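Local structure of SufC protein (Thermus thermophilus, 2D2E) at residues Q3-D8 against E61-G66; G29-L34 against F194-I199; G81-F86 against L158-T163; E127-D132 against N152-L157; G185-R190 against N207-D212. The protein binds and probably hydrolyses ATP as the cytoplasmic ABC-type ATPase of the Suf system, which is thought to assemble iron-sulfur clusters. All coordinates share one frame; numbering follows the deposited sequence. Where two conformers were deposited one is given.

Contact 2 forms the middle of the nucleotide-binding core: its Ile199 side chain lies about 4 Å from those of Lys42 and Ser43, residues of the unoccupied ADP and magnesium site. Contact 5 is next to it, centres about 8 Å apart, and is tied to it by a probable backbone bond of 2.8 Å from Asp212 N to Val31 O. Contact 3 meets contact 2 through Gly195 N and Thr163 O, 2.9 Å apart, and contact 4 through Phe86 N and Gln156 OE1, also 2.9 Å; contacts 3 and 4 share helix 148-160. Contact 1 belongs to the antiparallel sheet, about 28 Å from contact 4 between centres, and touches contact 3 where Leu64 packs on Leu82.

Contact 1 of 5, residues Q3-D8 against E61-G66; sequences QLEIRD and EILLDG
Leu63 lies alongside Glu5, the two side chains pointing the same way, and its CD1 touches carboxylate oxygen OE1 of Glu5 at 3.6 Å. Glu5 CG stands anti to the backbone N (chi1 165°) with an extended chain beyond, which carries the carboxylate alongside the leucine methyl. Glu5 and Leu63 also form a hydrogen-bonded antiparallel pair, Glu5 N to Leu63 O at 2.9 Å and Leu63 N to Glu5 O at 2.8 Å. Arg7 and Glu61 repeat the pattern, with Arg7 N 2.9 Å from Glu61 O. On the other face of the sheet Leu4 CD1 reaches Ile62 CG2 (4.3 Å) and Leu64 CB (4.2 Å). A water joins Gln3 O to Gly66 N where strand 61-64 ends. Asp65 OD1 is hydrogen-bonded to Tyr164 OH, and OD2 makes a salt bridge with Lys28. Strand 3-7 is held between strand 60-64 and strand 16-27, backbone bonds joining Leu4 with Val26 and Ile6 with Leu24, while Leu4 and Leu64 pack on Tyr164 of strand 164-168.

Contact 2 of 5, residues G29-L34 against F194-I199; sequences GEVHAL and FGALVI
Leu34, Val198 and His32 bury the most surface where strands 31-34 and 195-199 run parallel, the middle strand of the mixed sheet and its neighbour in the P-loop NTPase core. Strand 31-35 leads into the P-loop, and Ile199 side-chain atoms lie close to the P-loop residues Lys42 and Ser43. Leu34, its CG anti to the backbone N (chi1 175°), lies beside Ile199, with CB 4.1 Å from Ile199 CG1. The same Leu34 CB also meets Leu197 CD1 at 3.9 Å, a methyl that also lies 3.9 Å from His32 CB. Val198 lies on the face with Val31, Ala33 and Ala196, where its CG2 touches Val31 CG1 at 4.3 Å. Its backbone is bonded to both neighbours on the partner strand: Val198 N gives a hydrogen bond to His32 O, and Val198 O accepts one from Leu34 N, each 2.8 Å long. His32 is bonded at both ring nitrogens: ND1 shares a hydrogen bond with His215 NE2 of strand 213-218, and NE2 donates to Glu30. Gripped at both nitrogens, the imidazole is held against turning, and the carboxylate would probably polarise the ring. Glu30 OE1 offers its anti lone pair and lies in the ring plane, 2.7 Å from His32 NE2, with an almost straight angle of 175° at the hydrogen.

Contact 3 of 5, residues G81-F86 against L158-T163; sequences GLFLAF and LVLEPT
A Schellman motif closes helix 74-79 at Gly81, which has positive phi, and the chain that follows packs against the end of helix 148-160, the helix that comes after the signature sequence of ABC ATPases. The polar part of the contact is a single backbone bond, Thr163 N to Gly81 O at 2.8 Å, which meets a carbonyl lone pair in plane though it is bent at the hydrogen (138°). It sets the Gly81 turn against the residues that enter strand 164-168. The apolar part is built on Phe83 and Pro162, which lie side by side pointing the same way: Phe83 CB is 3.6 Å from Pro162 CB, and Phe83 CD1 is 3.8 Å from Pro162 CG. With CG anti to the backbone N (chi1 -178°), the Phe83 ring is carried out past the proline toward Leu160, whose side chain, in the conformer described of two deposited, crosses that of Phe83 at about a right angle. With an alanine here the ring would be gone, which would probably leave Pro162 CG without its aromatic neighbour and open a gap beside helix 148-160. One face of the Phe83 ring is met by its own chain, the backbone N of Ala85 lying over the ring centre, 4.1 Å above the plane.

Contact 4 of 5, residues E127-D132 against N152-L157; sequences ELLDWD and NEILQL
Leu129 CG is turned anti to the carbonyl carbon (chi1 -64°), and Ile154 has its CG2 branch anti to the backbone N, which together send a methyl from each helix toward the other. Leu129 CD2 and Ile154 CG2 meet at 4.0 Å, the closest pair across the contact, with side chains that cross obliquely. Trp131 joins from just beyond the helix end. Its indole, with chi2 near 3°, extends toward residues 152-157 of helix 148-160, and the six-membered ring brings CH2 to within 4.3 Å of the same Ile154 CG2 and CZ3 near Leu155 CB. Leu129 CB in turn covers one face of the indole, 3.7 Å above its plane and offset toward the rim, so leucine and tryptophan present one apolar surface to Ile154 and Leu155. The chain can make this turn because Asp130, at positive phi, is the C-prime residue of a Schellman motif that ends the helix. Helix 115-129 is thereby packed on helix 148-160. Helix 176-189 also borders the junction: Val181 touches Ile154, and Arg184 lies on Trp131 and bonds to Leu129 O, while Arg151 of helix 148-160 makes a cation-pi contact with the indole.

Contact 5 of 5, residues G185-R190 against N207-D212; sequences GVNAMR and NYIQPD
Helix 176-189 is the crossover of a beta-alpha-beta unit joining parallel strands 164-168 and 195-199, and its C-terminal end meets the loop before strand 213-218. Arg190 reaches the loop with an extended chain from CG to NE, and its NH2 gives a hydrogen bond of 2.6 Å to Gln210 O, which lies near the guanidinium plane. Arg190 NE bonds back to Asn187 OD1 at 2.9 Å, 166° at the hydrogen, an in-plane bond at the guanidinium edge that fixes its rotation. The same Asn187 gives ND2 to Tyr208 O at 2.9 Å, and a water bridges its OD1 to Gln210 N. Val186 CG1 and Ile209 CG2 meet at 3.9 Å, their side chains crossing nearly at right angles. A leucine in place of Arg190 would probably leave Gln210 O and Asn187 OD1 without these donors and let the loop shift. Asp212 OD2 is bonded to Val31 N. Val31 of strand 31-35 also packs against Val186, Arg190 and Ile209, so helix, loop and central strand converge here.

Contact 1 of 5, residues Q3-D8 against E61-G66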
# COMPACT_ATOMS: atom_id res chain seq x y z
N GLN A 3 11.63 -9.64 4.91
CA GLN A 3 10.27 -9.33 5.35
C GLN A 3 10.16 -7.88 5.80
O GLN A 3 11.16 -7.22 6.08
CB GLN A 3 9.88 -10.24 6.53
CG GLN A 3 10.74 -10.04 7.77
CD GLN A 3 10.51 -11.10 8.86
OE1 GLN A 3 10.73 -10.85 10.05
NE2 GLN A 3 10.07 -12.28 8.46
N LEU A 4 8.91 -7.41 5.82
CA LEU A 4 8.57 -6.09 6.30
C LEU A 4 7.96 -6.36 7.68
O LEU A 4 6.97 -7.10 7.78
CB LEU A 4 7.57 -5.35 5.43
CG LEU A 4 7.08 -4.00 5.97
CD1 LEU A 4 8.24 -3.03 6.08
CD2 LEU A 4 6.00 -3.44 5.06
N GLU A 5 8.52 -5.81 8.75
CA GLU A 5 8.01 -6.13 10.06
C GLU A 5 7.73 -4.91 10.91
O GLU A 5 8.55 -4.01 11.01
CB GLU A 5 8.99 -7.06 10.81
CG GLU A 5 8.71 -7.15 12.30
CD GLU A 5 9.56 -8.18 13.06
OE1 GLU A 5 10.76 -8.34 12.72
OE2 GLU A 5 9.02 -8.83 13.98
N ILE A 6 6.57 -4.85 11.52
CA ILE A 6 6.17 -3.86 12.47
C ILE A 6 6.35 -4.57 13.78
O ILE A 6 5.72 -5.62 14.00
CB ILE A 6 4.74 -3.36 12.27
CG1 ILE A 6 4.59 -2.72 10.89
CG2 ILE A 6 4.34 -2.36 13.34
CD1 ILE A 6 4.12 -3.67 9.81
N ARG A 7 7.19 -4.05 14.67
CA ARG A 7 7.48 -4.71 15.94
C ARG A 7 7.20 -3.85 17.18
O ARG A 7 7.80 -2.80 17.38
CB ARG A 7 8.93 -5.14 15.96
CG ARG A 7 9.38 -5.77 17.27
CD ARG A 7 8.90 -7.21 17.35
NE ARG A 7 9.43 -7.90 18.52
CZ ARG A 7 8.72 -8.17 19.61
NH1 ARG A 7 7.44 -7.80 19.69
NH2 ARG A 7 9.29 -8.80 20.64
N ASP A 8 6.28 -4.34 18.01
CA ASP A 8 5.90 -3.68 19.27
C ASP A 8 5.73 -2.18 19.10
O ASP A 8 6.31 -1.39 19.85
CB ASP A 8 6.95 -3.98 20.33
CG ASP A 8 6.62 -3.48 21.71
OD1 ASP A 8 5.46 -3.62 22.14
OD2 ASP A 8 7.53 -2.94 22.38
N GLU A 61 9.58 -0.62 16.42
CA GLU A 61 10.39 -0.47 15.22
C GLU A 61 9.62 -0.93 13.99
O GLU A 61 8.62 -1.64 14.11
CB GLU A 61 11.63 -1.35 15.30
CG GLU A 61 12.64 -1.00 16.35
CD GLU A 61 13.83 -1.92 16.27
OE1 GLU A 61 13.64 -3.14 16.45
OE2 GLU A 61 14.95 -1.44 16.00
N ILE A 62 10.08 -0.49 12.83
CA ILE A 62 9.53 -0.93 11.56
C ILE A 62 10.79 -1.32 10.77
O ILE A 62 11.62 -0.46 10.42
CB ILE A 62 8.78 0.19 10.81
CG1 ILE A 62 7.54 0.61 11.60
CG2 ILE A 62 8.36 -0.31 9.44
CD1 ILE A 62 6.63 1.58 10.85
N LEU A 63 10.94 -2.62 10.53
CA LEU A 63 12.13 -3.13 9.83
C LEU A 63 11.82 -3.53 8.41
O LEU A 63 10.89 -4.29 8.17
CB LEU A 63 12.66 -4.38 10.55
CG LEU A 63 12.78 -4.30 12.08
CD1 LEU A 63 13.10 -5.67 12.66
CD2 LEU A 63 13.86 -3.31 12.42
N LEU A 64 12.60 -3.01 7.47
CA LEU A 64 12.42 -3.37 6.07
C LEU A 64 13.69 -4.13 5.72
O LEU A 64 14.78 -3.55 5.64
CB LEU A 64 12.26 -2.12 5.21
CG LEU A 64 11.75 -2.38 3.79
CD1 LEU A 64 11.16 -1.11 3.19
CD2 LEU A 64 12.88 -2.93 2.92
N ASP A 65 13.55 -5.44 5.55
CA ASP A 65 14.69 -6.32 5.26
C ASP A 65 15.83 -6.12 6.27
O ASP A 65 17.00 -5.98 5.90
CB ASP A 65 15.18 -6.15 3.82
CG ASP A 65 14.16 -6.66 2.80
OD1 ASP A 65 13.29 -7.48 3.16
OD2 ASP A 65 14.23 -6.23 1.63
N GLY A 66 15.47 -6.10 7.54
CA GLY A 66 16.47 -5.96 8.59
C GLY A 66 16.80 -4.57 9.10
O GLY A 66 17.34 -4.45 10.20
O HOH W 1 12.87 -6.91 8.34

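Contact 2 of 5, residues G29-L34 against F194-I199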
# COMPACT_ATOMS: atom_id res chain seq x y z
N GLY A 29 7.36 -11.83 -0.89
CA GLY A 29 6.80 -12.91 -1.68
C GLY A 29 5.33 -13.12 -1.34
O GLY A 29 4.59 -13.81 -2.07
N GLU A 30 4.88 -12.51 -0.24
CA GLU A 30 3.49 -12.67 0.17
C GLU A 30 2.69 -11.38 0.10
O GLU A 30 3.24 -10.28 0.09
CB GLU A 30 3.41 -13.24 1.60
CG GLU A 30 3.94 -14.68 1.68
CD GLU A 30 3.82 -15.34 3.05
OE1 GLU A 30 3.12 -14.83 3.95
OE2 GLU A 30 4.44 -16.42 3.22
N VAL A 31 1.37 -11.55 0.03
CA VAL A 31 0.42 -10.44 0.01
C VAL A 31 -0.52 -10.68 1.18
O VAL A 31 -1.21 -11.69 1.26
CB VAL A 31 -0.40 -10.38 -1.30
CG1 VAL A 31 -1.44 -9.26 -1.21
CG2 VAL A 31 0.52 -10.12 -2.49
N HIS A 32 -0.50 -9.74 2.13
CA HIS A 32 -1.35 -9.85 3.30
C HIS A 32 -2.41 -8.77 3.33
O HIS A 32 -2.28 -7.74 2.64
CB HIS A 32 -0.52 -9.71 4.57
CG HIS A 32 0.39 -10.86 4.82
ND1 HIS A 32 0.95 -11.09 6.06
CD2 HIS A 32 0.88 -11.82 3.99
CE1 HIS A 32 1.74 -12.15 5.98
NE2 HIS A 32 1.71 -12.61 4.74
N ALA A 33 -3.44 -9.01 4.13
CA ALA A 33 -4.52 -8.05 4.34
C ALA A 33 -4.52 -7.60 5.81
O ALA A 33 -4.21 -8.39 6.72
CB ALA A 33 -5.89 -8.73 4.01
N LEU A 34 -4.86 -6.32 6.05
CA LEU A 34 -5.00 -5.78 7.40
C LEU A 34 -6.41 -5.19 7.43
O LEU A 34 -6.70 -4.20 6.74
CB LEU A 34 -3.99 -4.66 7.70
CG LEU A 34 -4.20 -3.99 9.08
CD1 LEU A 34 -4.17 -5.00 10.23
CD2 LEU A 34 -3.13 -2.93 9.25
N PHE A 194 8.59 -9.19 -4.04
CA PHE A 194 7.62 -8.17 -3.68
C PHE A 194 6.73 -8.64 -2.53
O PHE A 194 6.33 -9.79 -2.50
CB PHE A 194 6.75 -7.92 -4.93
CG PHE A 194 5.58 -7.00 -4.70
CD1 PHE A 194 5.78 -5.63 -4.63
CD2 PHE A 194 4.30 -7.50 -4.62
CE1 PHE A 194 4.70 -4.76 -4.49
CE2 PHE A 194 3.19 -6.63 -4.47
CZ PHE A 194 3.41 -5.27 -4.41
N GLY A 195 6.46 -7.75 -1.58
CA GLY A 195 5.54 -8.08 -0.50
C GLY A 195 4.54 -6.93 -0.42
O GLY A 195 4.87 -5.78 -0.73
N ALA A 196 3.30 -7.23 -0.04
CA ALA A 196 2.30 -6.16 0.07
C ALA A 196 1.37 -6.35 1.26
O ALA A 196 1.13 -7.47 1.72
CB ALA A 196 1.46 -6.13 -1.20
N LEU A 197 0.84 -5.22 1.74
CA LEU A 197 -0.14 -5.25 2.83
C LEU A 197 -1.29 -4.40 2.29
O LEU A 197 -1.11 -3.21 2.02
CB LEU A 197 0.44 -4.60 4.10
CG LEU A 197 -0.52 -4.57 5.31
CD1 LEU A 197 -0.87 -5.99 5.75
CD2 LEU A 197 0.10 -3.79 6.45
N VAL A 198 -2.47 -5.01 2.15
CA VAL A 198 -3.65 -4.31 1.67
C VAL A 198 -4.50 -4.03 2.90
O VAL A 198 -4.91 -4.97 3.62
CB VAL A 198 -4.42 -5.20 0.67
CG1 VAL A 198 -5.70 -4.52 0.20
CG2 VAL A 198 -3.53 -5.52 -0.51
N ILE A 199 -4.73 -2.75 3.17
CA ILE A 199 -5.52 -2.33 4.34
C ILE A 199 -6.93 -2.06 3.85
O ILE A 199 -7.13 -1.36 2.87
CB ILE A 199 -4.89 -1.04 4.96
CG1 ILE A 199 -3.46 -1.36 5.37
CG2 ILE A 199 -5.73 -0.55 6.17
CD1 ILE A 199 -2.67 -0.13 5.83

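Contact 3 of 5, residues G81-F86 against L158-T163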
# COMPACT_ATOMS: atom_id res chain seq x y z
N GLY A 81 13.09 0.83 -0.76
CA GLY A 81 12.16 -0.11 -1.37
C GLY A 81 10.69 -0.02 -0.97
O GLY A 81 9.89 -0.82 -1.44
N LEU A 82 10.33 0.92 -0.11
CA LEU A 82 8.93 1.06 0.31
C LEU A 82 8.19 1.96 -0.67
O LEU A 82 8.58 3.10 -0.89
CB LEU A 82 8.84 1.63 1.72
CG LEU A 82 7.45 1.67 2.37
CD1 LEU A 82 6.91 0.25 2.62
CD2 LEU A 82 7.55 2.42 3.68
N PHE A 83 7.10 1.46 -1.26
CA PHE A 83 6.36 2.24 -2.23
C PHE A 83 5.83 3.57 -1.71
O PHE A 83 5.17 3.65 -0.67
CB PHE A 83 5.20 1.41 -2.80
CG PHE A 83 4.41 2.11 -3.85
CD1 PHE A 83 5.05 2.58 -5.00
CD2 PHE A 83 3.04 2.28 -3.73
CE1 PHE A 83 4.32 3.22 -6.01
CE2 PHE A 83 2.31 2.90 -4.73
CZ PHE A 83 2.95 3.37 -5.87
N LEU A 84 6.16 4.63 -2.44
CA LEU A 84 5.70 5.98 -2.11
C LEU A 84 5.26 6.61 -3.41
O LEU A 84 6.09 6.95 -4.25
CB LEU A 84 6.82 6.81 -1.48
CG LEU A 84 6.41 8.26 -1.13
CD1 LEU A 84 5.23 8.23 -0.16
CD2 LEU A 84 7.60 9.01 -0.53
N ALA A 85 3.95 6.74 -3.58
CA ALA A 85 3.42 7.34 -4.80
C ALA A 85 3.71 8.84 -4.81
O ALA A 85 3.69 9.50 -3.76
CB ALA A 85 1.93 7.09 -4.88
N PHE A 86 4.01 9.36 -6.00
CA PHE A 86 4.31 10.78 -6.18
C PHE A 86 2.97 11.51 -6.28
O PHE A 86 2.09 11.09 -7.03
CB PHE A 86 5.09 10.98 -7.49
CG PHE A 86 5.91 12.23 -7.53
CD1 PHE A 86 7.27 12.19 -7.25
CD2 PHE A 86 5.34 13.45 -7.88
CE1 PHE A 86 8.06 13.34 -7.31
CE2 PHE A 86 6.11 14.61 -7.94
CZ PHE A 86 7.47 14.55 -7.66
N LEU A 158 3.80 -0.38 -10.70
CA LEU A 158 4.51 -1.26 -11.62
C LEU A 158 5.81 -0.67 -12.16
O LEU A 158 6.81 -1.38 -12.31
CB LEU A 158 3.61 -1.65 -12.79
CG LEU A 158 2.74 -2.90 -12.59
CD1 LEU A 158 1.81 -3.05 -13.75
CD2 LEU A 158 3.60 -4.13 -12.47
N VAL A 159 5.80 0.62 -12.46
CA VAL A 159 6.99 1.27 -13.01
C VAL A 159 8.13 1.53 -12.02
O VAL A 159 9.31 1.36 -12.36
CB VAL A 159 6.59 2.60 -13.71
CG1 VAL A 159 7.82 3.38 -14.16
CG2 VAL A 159 5.70 2.28 -14.94
N LEU A 160 7.77 1.93 -10.80
CA LEU A 160 8.76 2.22 -9.77
C LEU A 160 9.38 0.97 -9.14
O LEU A 160 10.41 1.06 -8.48
CB LEU A 160 8.15 3.10 -8.67
CG LEU A 160 7.79 4.52 -9.10
CD1 LEU A 160 7.19 5.29 -7.93
CD2 LEU A 160 9.03 5.23 -9.61
N GLU A 161 8.75 -0.18 -9.36
CA GLU A 161 9.27 -1.44 -8.82
C GLU A 161 9.67 -1.47 -7.35
O GLU A 161 10.80 -1.80 -7.01
CB GLU A 161 10.49 -1.88 -9.65
CG GLU A 161 10.21 -2.20 -11.09
CD GLU A 161 11.37 -2.91 -11.74
OE1 GLU A 161 12.48 -2.34 -11.76
OE2 GLU A 161 11.17 -4.05 -12.23
N PRO A 162 8.75 -1.11 -6.45
CA PRO A 162 9.09 -1.13 -5.02
C PRO A 162 9.21 -2.58 -4.54
O PRO A 162 8.71 -3.50 -5.19
CB PRO A 162 7.90 -0.43 -4.38
CG PRO A 162 6.76 -0.84 -5.30
CD PRO A 162 7.35 -0.70 -6.67
N THR A 163 9.87 -2.78 -3.40
CA THR A 163 10.00 -4.11 -2.82
C THR A 163 8.79 -4.41 -1.97
O THR A 163 8.33 -5.54 -1.94
CB THR A 163 11.26 -4.20 -1.97
OG1 THR A 163 12.40 -3.95 -2.81
CG2 THR A 163 11.41 -5.56 -1.34

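Contact 4 of 5, residues E127-D132 against N152-L157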
# COMPACT_ATOMS: atom_id res chain seq x y z
N GLU A 127 1.79 -4.05 -20.51
CA GLU A 127 1.52 -5.44 -20.89
C GLU A 127 0.98 -6.23 -19.70
O GLU A 127 0.01 -6.98 -19.81
CB GLU A 127 2.80 -6.10 -21.38
CG GLU A 127 3.24 -5.65 -22.75
CD GLU A 127 4.61 -6.20 -23.12
OE1 GLU A 127 4.94 -7.32 -22.68
OE2 GLU A 127 5.35 -5.51 -23.85
N LEU A 128 1.62 -6.06 -18.55
CA LEU A 128 1.20 -6.77 -17.35
C LEU A 128 -0.21 -6.37 -16.92
O LEU A 128 -0.98 -7.20 -16.43
CB LEU A 128 2.18 -6.51 -16.21
CG LEU A 128 3.55 -7.18 -16.33
CD1 LEU A 128 4.44 -6.74 -15.18
CD2 LEU A 128 3.38 -8.70 -16.31
N LEU A 129 -0.55 -5.10 -17.09
CA LEU A 129 -1.86 -4.58 -16.72
C LEU A 129 -2.88 -4.73 -17.85
O LEU A 129 -4.07 -4.50 -17.65
CB LEU A 129 -1.75 -3.10 -16.37
CG LEU A 129 -0.90 -2.77 -15.16
CD1 LEU A 129 -0.73 -1.25 -15.04
CD2 LEU A 129 -1.57 -3.34 -13.91
N ASP A 130 -2.40 -5.12 -19.03
CA ASP A 130 -3.24 -5.24 -20.21
C ASP A 130 -3.96 -3.91 -20.45
O ASP A 130 -5.18 -3.88 -20.66
CB ASP A 130 -4.28 -6.36 -20.04
CG ASP A 130 -5.09 -6.59 -21.31
OD1 ASP A 130 -6.23 -7.10 -21.21
OD2 ASP A 130 -4.59 -6.27 -22.41
N TRP A 131 -3.20 -2.81 -20.42
CA TRP A 131 -3.72 -1.46 -20.65
C TRP A 131 -3.15 -0.92 -21.96
O TRP A 131 -2.05 -1.31 -22.36
CB TRP A 131 -3.32 -0.50 -19.52
CG TRP A 131 -4.05 -0.71 -18.23
CD1 TRP A 131 -4.96 -1.69 -17.95
CD2 TRP A 131 -3.89 0.04 -17.02
NE1 TRP A 131 -5.38 -1.60 -16.65
CE2 TRP A 131 -4.74 -0.54 -16.05
CE3 TRP A 131 -3.11 1.15 -16.66
CZ2 TRP A 131 -4.82 -0.07 -14.74
CZ3 TRP A 131 -3.20 1.63 -15.34
CH2 TRP A 131 -4.05 1.02 -14.41
N ASP A 132 -3.88 -0.02 -22.62
CA ASP A 132 -3.43 0.54 -23.90
C ASP A 132 -2.50 1.72 -23.70
O ASP A 132 -2.71 2.55 -22.82
CB ASP A 132 -4.63 1.00 -24.74
CG ASP A 132 -4.21 1.55 -26.11
OD1 ASP A 132 -3.60 2.63 -26.18
OD2 ASP A 132 -4.49 0.88 -27.13
N ASN A 152 -3.59 5.88 -11.78
CA ASN A 152 -2.29 6.52 -11.86
C ASN A 152 -1.33 5.95 -10.83
O ASN A 152 -0.15 5.77 -11.11
CB ASN A 152 -2.43 8.03 -11.63
CG ASN A 152 -1.11 8.77 -11.79
OD1 ASN A 152 -0.13 8.49 -11.09
ND2 ASN A 152 -1.07 9.71 -12.73
N GLU A 153 -1.83 5.68 -9.62
CA GLU A 153 -0.98 5.12 -8.58
C GLU A 153 -0.54 3.70 -8.92
O GLU A 153 0.58 3.30 -8.60
CB GLU A 153 -1.71 5.11 -7.23
CG GLU A 153 -2.10 6.49 -6.72
CD GLU A 153 -2.68 6.44 -5.32
OE1 GLU A 153 -3.36 5.45 -4.98
OE2 GLU A 153 -2.46 7.41 -4.56
N ILE A 154 -1.42 2.94 -9.57
CA ILE A 154 -1.09 1.55 -9.93
C ILE A 154 -0.04 1.52 -11.05
O ILE A 154 0.80 0.63 -11.10
CB ILE A 154 -2.35 0.76 -10.33
CG1 ILE A 154 -3.19 0.49 -9.07
CG2 ILE A 154 -1.98 -0.55 -11.03
CD1 ILE A 154 -2.42 -0.28 -7.96
N LEU A 155 -0.08 2.50 -11.95
CA LEU A 155 0.93 2.52 -13.01
C LEU A 155 2.26 2.84 -12.32
O LEU A 155 3.30 2.30 -12.69
CB LEU A 155 0.58 3.58 -14.08
CG LEU A 155 1.51 3.59 -15.30
CD1 LEU A 155 1.67 2.18 -15.89
CD2 LEU A 155 0.93 4.52 -16.35
N GLN A 156 2.24 3.70 -11.31
CA GLN A 156 3.48 4.02 -10.60
C GLN A 156 3.98 2.77 -9.87
O GLN A 156 5.18 2.51 -9.80
CB GLN A 156 3.28 5.12 -9.56
CG GLN A 156 3.01 6.46 -10.16
CD GLN A 156 2.95 7.53 -9.09
OE1 GLN A 156 3.92 7.74 -8.36
NE2 GLN A 156 1.80 8.17 -8.98
N LEU A 157 3.06 2.00 -9.30
CA LEU A 157 3.44 0.77 -8.59
C LEU A 157 4.27 -0.16 -9.48
O LEU A 157 5.30 -0.67 -9.06
CB LEU A 157 2.20 0.01 -8.10
CG LEU A 157 2.46 -1.32 -7.37
CD1 LEU A 157 3.05 -1.06 -5.96
CD2 LEU A 157 1.14 -2.09 -7.24

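Contact 5 of 5, residues G185-R190 against N207-D212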
# COMPACT_ATOMS: atom_id res chain seq x y z
N GLY A 185 -3.14 -4.43 -10.31
CA GLY A 185 -1.77 -4.03 -10.05
C GLY A 185 -1.07 -4.93 -9.04
O GLY A 185 0.05 -5.39 -9.27
N VAL A 186 -1.73 -5.21 -7.92
CA VAL A 186 -1.08 -6.06 -6.92
C VAL A 186 -0.84 -7.47 -7.48
O VAL A 186 0.23 -8.03 -7.27
CB VAL A 186 -1.91 -6.10 -5.61
CG1 VAL A 186 -1.32 -7.13 -4.63
CG2 VAL A 186 -1.89 -4.72 -4.96
N ASN A 187 -1.79 -8.02 -8.21
CA ASN A 187 -1.59 -9.37 -8.75
C ASN A 187 -0.46 -9.38 -9.80
O ASN A 187 0.27 -10.36 -9.92
CB ASN A 187 -2.90 -9.90 -9.34
CG ASN A 187 -3.90 -10.31 -8.25
OD1 ASN A 187 -3.51 -10.88 -7.23
ND2 ASN A 187 -5.18 -10.04 -8.48
N ALA A 188 -0.31 -8.28 -10.53
CA ALA A 188 0.75 -8.21 -11.54
C ALA A 188 2.16 -8.12 -10.90
O ALA A 188 3.15 -8.55 -11.49
CB ALA A 188 0.51 -7.03 -12.45
N MET A 189 2.23 -7.58 -9.69
CA MET A 189 3.50 -7.45 -8.96
C MET A 189 3.87 -8.69 -8.16
O MET A 189 5.02 -8.80 -7.72
CB MET A 189 3.44 -6.27 -7.97
CG MET A 189 3.44 -4.90 -8.63
SD MET A 189 5.00 -4.59 -9.49
CE MET A 189 6.14 -4.26 -8.14
N ARG A 190 2.91 -9.59 -7.94
CA ARG A 190 3.17 -10.79 -7.13
C ARG A 190 4.40 -11.52 -7.62
O ARG A 190 4.55 -11.80 -8.81
CB ARG A 190 2.01 -11.77 -7.17
CG ARG A 190 0.84 -11.40 -6.34
CD ARG A 190 -0.06 -12.61 -6.27
NE ARG A 190 -1.38 -12.29 -5.77
CZ ARG A 190 -1.85 -12.67 -4.58
NH1 ARG A 190 -1.09 -13.39 -3.76
NH2 ARG A 190 -3.07 -12.33 -4.23
N ASN A 207 -11.55 -10.72 -2.68
CA ASN A 207 -12.08 -11.71 -3.61
C ASN A 207 -11.29 -11.53 -4.92
O ASN A 207 -11.25 -12.44 -5.76
CB ASN A 207 -13.56 -11.48 -3.86
CG ASN A 207 -14.40 -11.80 -2.64
OD1 ASN A 207 -14.30 -12.89 -2.08
ND2 ASN A 207 -15.21 -10.85 -2.21
N TYR A 208 -10.65 -10.36 -5.08
CA TYR A 208 -9.86 -10.09 -6.28
C TYR A 208 -8.36 -10.25 -6.00
O TYR A 208 -7.60 -10.60 -6.89
CB TYR A 208 -10.11 -8.66 -6.85
CG TYR A 208 -11.55 -8.26 -6.85
CD1 TYR A 208 -11.97 -7.09 -6.22
CD2 TYR A 208 -12.53 -9.08 -7.44
CE1 TYR A 208 -13.33 -6.75 -6.16
CE2 TYR A 208 -13.89 -8.73 -7.39
CZ TYR A 208 -14.28 -7.58 -6.74
OH TYR A 208 -15.62 -7.25 -6.66
N ILE A 209 -7.95 -10.00 -4.75
CA ILE A 209 -6.56 -10.15 -4.34
C ILE A 209 -6.60 -11.19 -3.23
O ILE A 209 -6.91 -10.85 -2.09
CB ILE A 209 -5.95 -8.86 -3.69
CG1 ILE A 209 -6.15 -7.66 -4.60
CG2 ILE A 209 -4.47 -9.08 -3.42
CD1 ILE A 209 -5.59 -6.32 -4.04
N GLN A 210 -6.30 -12.45 -3.53
CA GLN A 210 -6.33 -13.48 -2.51
C GLN A 210 -5.12 -13.30 -1.56
O GLN A 210 -3.98 -13.38 -1.99
CB GLN A 210 -6.27 -14.85 -3.16
CG GLN A 210 -6.13 -15.97 -2.15
CD GLN A 210 -6.62 -17.30 -2.66
OE1 GLN A 210 -7.36 -17.37 -3.65
NE2 GLN A 210 -6.25 -18.39 -2.00
N PRO A 211 -5.37 -13.06 -0.26
CA PRO A 211 -4.27 -12.88 0.69
C PRO A 211 -3.71 -14.19 1.25
O PRO A 211 -4.45 -15.17 1.43
CB PRO A 211 -4.90 -12.03 1.79
CG PRO A 211 -6.32 -12.57 1.84
CD PRO A 211 -6.68 -12.73 0.35
N ASP A 212 -2.41 -14.20 1.51
CA ASP A 212 -1.75 -15.35 2.11
C ASP A 212 -2.06 -15.37 3.60
O ASP A 212 -2.07 -16.43 4.24
CB ASP A 212 -0.25 -15.26 1.90
CG ASP A 212 0.11 -15.32 0.45
OD1 ASP A 212 -0.18 -16.36 -0.19
OD2 ASP A 212 0.66 -14.33 -0.06
O HOH W 2 -5.32 -13.08 -6.18
O HOH W 3 1.80 -14.66 -2.87